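Local atomic coordinates of DUF574 domain-containing protein (Thermobifida fusca, PDB entry 2QE6), a protein that binds S-adenosylmethionine and is probably a methyltransferase of the Rossmann-like class, its methyl-accepting substrate unknown. Residues E60-V64 and T244-R248. The protein carries 1 engineered substitution. Sequence-based numbering, arbitrary orientation.
With SAM (S-adenosylmethionine), chain F.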
loop_
_atom_site.group_PDB
_atom_site.type_symbol
_atom_site.label_atom_id
_atom_site.label_comp_id
_atom_site.label_asym_id
_atom_site.label_seq_id
_atom_site.Cartn_x
_atom_site.Cartn_y
_atom_site.Cartn_z
ATOM N N GLU A 60 -4.388 -11.336 0.810
ATOM C CA GLU A 60 -3.292 -11.587 -0.101
ATOM C C GLU A 60 -2.431 -10.340 -0.297
ATOM O O GLU A 60 -1.238 -10.457 -0.507
ATOM C CB GLU A 60 -3.792 -12.070 -1.459
ATOM C CG GLU A 60 -4.350 -13.489 -1.427
ATOM C CD GLU A 60 -3.387 -14.540 -0.899
ATOM O OE1 GLU A 60 -2.141 -14.392 -1.030
ATOM O OE2 GLU A 60 -3.902 -15.549 -0.366
ATOM N N ASN A 61 -3.038 -9.161 -0.250
ATOM C CA ASN A 61 -2.290 -7.908 -0.372
ATOM C C ASN A 61 -1.383 -7.696 0.838
ATOM O O ASN A 61 -0.209 -7.337 0.695
ATOM C CB ASN A 61 -3.265 -6.743 -0.566
ATOM C CG ASN A 61 -2.576 -5.482 -0.925
ATOM O OD1 ASN A 61 -1.882 -5.393 -1.935
ATOM N ND2 ASN A 61 -2.778 -4.476 -0.110
ATOM N N ARG A 62 -1.896 -7.983 2.028
ATOM C CA ARG A 62 -1.033 -7.947 3.215
ATOM C C ARG A 62 0.085 -8.968 3.166
ATOM O O ARG A 62 1.192 -8.649 3.535
ATOM C CB ARG A 62 -1.837 -8.133 4.499
ATOM C CG ARG A 62 -2.824 -6.998 4.711
ATOM C CD ARG A 62 -2.146 -5.638 4.637
ATOM N NE ARG A 62 -1.099 -5.530 5.663
ATOM C CZ ARG A 62 -0.541 -4.394 6.072
ATOM N NH1 ARG A 62 -0.900 -3.233 5.543
ATOM N NH2 ARG A 62 0.387 -4.431 7.033
ATOM N N LYS A 63 -0.206 -10.186 2.736
ATOM C CA LYS A 63 0.824 -11.203 2.586
ATOM C C LYS A 63 1.899 -10.798 1.544
ATOM O O LYS A 63 3.060 -11.049 1.757
ATOM C CB LYS A 63 0.209 -12.560 2.204
ATOM C CG LYS A 63 -0.599 -13.307 3.300
ATOM C CD LYS A 63 -1.260 -14.519 2.637
ATOM C CE LYS A 63 -1.837 -15.533 3.565
ATOM N NZ LYS A 63 -2.592 -16.534 2.710
ATOM N N VAL A 64 1.534 -10.189 0.410
ATOM C CA VAL A 64 2.573 -9.758 -0.535
ATOM C C VAL A 64 3.351 -8.563 -0.008
ATOM O O VAL A 64 4.523 -8.401 -0.337
ATOM C CB VAL A 64 2.017 -9.439 -1.974
ATOM C CG1 VAL A 64 1.308 -8.138 -2.016
ATOM C CG2 VAL A 64 3.135 -9.477 -2.990
ATOM N N THR A 244 -1.289 -10.831 -6.993
ATOM C CA THR A 244 -0.576 -10.691 -5.734
ATOM C C THR A 244 -0.083 -12.036 -5.124
ATOM O O THR A 244 1.045 -12.087 -4.633
ATOM C CB THR A 244 -1.406 -9.832 -4.682
ATOM O OG1 THR A 244 -2.729 -10.383 -4.527
ATOM C CG2 THR A 244 -1.521 -8.380 -5.118
ATOM N N ALA A 245 -0.882 -13.109 -5.177
ATOM C CA ALA A 245 -0.498 -14.390 -4.574
ATOM C C ALA A 245 0.669 -15.096 -5.335
ATOM O O ALA A 245 1.302 -16.013 -4.804
ATOM C CB ALA A 245 -1.691 -15.305 -4.505
ATOM N N LEU A 246 0.896 -14.663 -6.583
ATOM C CA LEU A 246 1.919 -15.217 -7.461
ATOM C C LEU A 246 3.270 -14.493 -7.321
ATOM O O LEU A 246 4.264 -14.905 -7.921
ATOM C CB LEU A 246 1.436 -15.145 -8.931
ATOM C CG LEU A 246 0.172 -15.918 -9.319
ATOM C CD1 LEU A 246 -0.138 -15.804 -10.837
ATOM C CD2 LEU A 246 0.265 -17.388 -8.929
ATOM N N TRP A 247 3.325 -13.426 -6.525
ATOM C CA TRP A 247 4.574 -12.669 -6.402
ATOM C C TRP A 247 5.478 -13.318 -5.368
ATOM O O TRP A 247 5.216 -13.206 -4.186
ATOM C CB TRP A 247 4.337 -11.177 -6.078
ATOM C CG TRP A 247 5.601 -10.350 -6.303
ATOM C CD1 TRP A 247 5.934 -9.688 -7.430
ATOM C CD2 TRP A 247 6.686 -10.142 -5.379
ATOM N NE1 TRP A 247 7.154 -9.080 -7.280
ATOM C CE2 TRP A 247 7.645 -9.349 -6.035
ATOM C CE3 TRP A 247 6.949 -10.571 -4.091
ATOM C CZ2 TRP A 247 8.837 -8.973 -5.438
ATOM C CZ3 TRP A 247 8.147 -10.194 -3.492
ATOM C CH2 TRP A 247 9.062 -9.400 -4.161
ATOM N N ARG A 248 6.537 -13.986 -5.843
ATOM C CA ARG A 248 7.461 -14.714 -4.985
ATOM C C ARG A 248 6.794 -15.373 -3.810
ATOM O O ARG A 248 7.065 -15.026 -2.663
ATOM C CB ARG A 248 8.574 -13.770 -4.485
ATOM C CG ARG A 248 9.332 -13.103 -5.631
ATOM C CD ARG A 248 10.686 -12.590 -5.203
ATOM N NE ARG A 248 11.348 -11.941 -6.330
ATOM C CZ ARG A 248 12.658 -11.775 -6.429
ATOM N NH1 ARG A 248 13.461 -12.179 -5.448
ATOM N NH2 ARG A 248 13.162 -11.186 -7.501
HETATM N N SAM F . -0.944 0.244 2.029
HETATM C CA SAM F . -1.831 -0.606 2.917
HETATM C C SAM F . -1.878 -2.016 2.373
HETATM O O SAM F . -2.093 -2.962 3.124
HETATM O OXT SAM F . -1.730 -2.222 1.161
HETATM C CB SAM F . -3.293 -0.143 3.063
HETATM C CG SAM F . -4.139 -0.163 1.780
HETATM S SD SAM F . -5.801 0.576 1.912
HETATM C CE SAM F . -5.681 1.017 3.662
HETATM C "C5'" SAM F . -5.355 2.179 1.211
HETATM C "C4'" SAM F . -4.744 3.283 2.084
HETATM O "O4'" SAM F . -4.279 4.346 1.247
HETATM C "C3'" SAM F . -5.735 3.931 3.064
HETATM O "O3'" SAM F . -5.222 3.939 4.384
HETATM C "C2'" SAM F . -5.989 5.340 2.551
HETATM O "O2'" SAM F . -6.382 6.285 3.553
HETATM C "C1'" SAM F . -4.661 5.594 1.846
HETATM N N9 SAM F . -4.817 6.630 0.825
HETATM C C8 SAM F . -5.601 6.622 -0.328
HETATM N N7 SAM F . -5.419 7.800 -0.980
HETATM C C5 SAM F . -4.518 8.540 -0.260
HETATM C C6 SAM F . -3.959 9.807 -0.487
HETATM N N6 SAM F . -4.342 10.524 -1.580
HETATM N N1 SAM F . -3.049 10.279 0.443
HETATM C C2 SAM F . -2.676 9.531 1.579
HETATM N N3 SAM F . -3.239 8.279 1.806
HETATM C C4 SAM F . -4.135 7.807 0.879
#
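Val64, on helix 54-75, wedges its two methyls against Thr244, in the short 3-10 turn that follows strand 235-243 at the edge of the Rossmann-like methyltransferase sheet, and Trp247 just beyond it. Its chi1 of 76° sets CG2 anti to the backbone N, where this methyl reaches the Trp247 CB at 3.7 Å and lies oblique to the indole, while CG1 faces the Thr244 CB. The Val64 side chain crosses both partners at about a right angle, and its compact branching lets helix and turn come close. One turn earlier, Glu60 lays its CB beside the Thr244 OG1 (3.7 Å); its chain, bent at chi2 (-56°), carries OE1 over the small Ala245 methyl. Glu60 OE2 pairs with Lys63 NZ in a salt bridge whose hydrogen bond is weak (3.5 Å).

The helix also presents Asn61 and Arg62 to the cofactor carboxylate. An amide suits Asn61: OD1 accepts from Thr195, while ND2, also bonded to Tyr27, donates weakly to SAM OXT. Arg62 NH1 donates edge-on to SAM O (2.7 Å, 151°); a leucine in its place would probably leave SAM O without this charged donor. Arg62 NH2 bonds to the Gln92 carbonyl, helping fix the guanidinium's rotation.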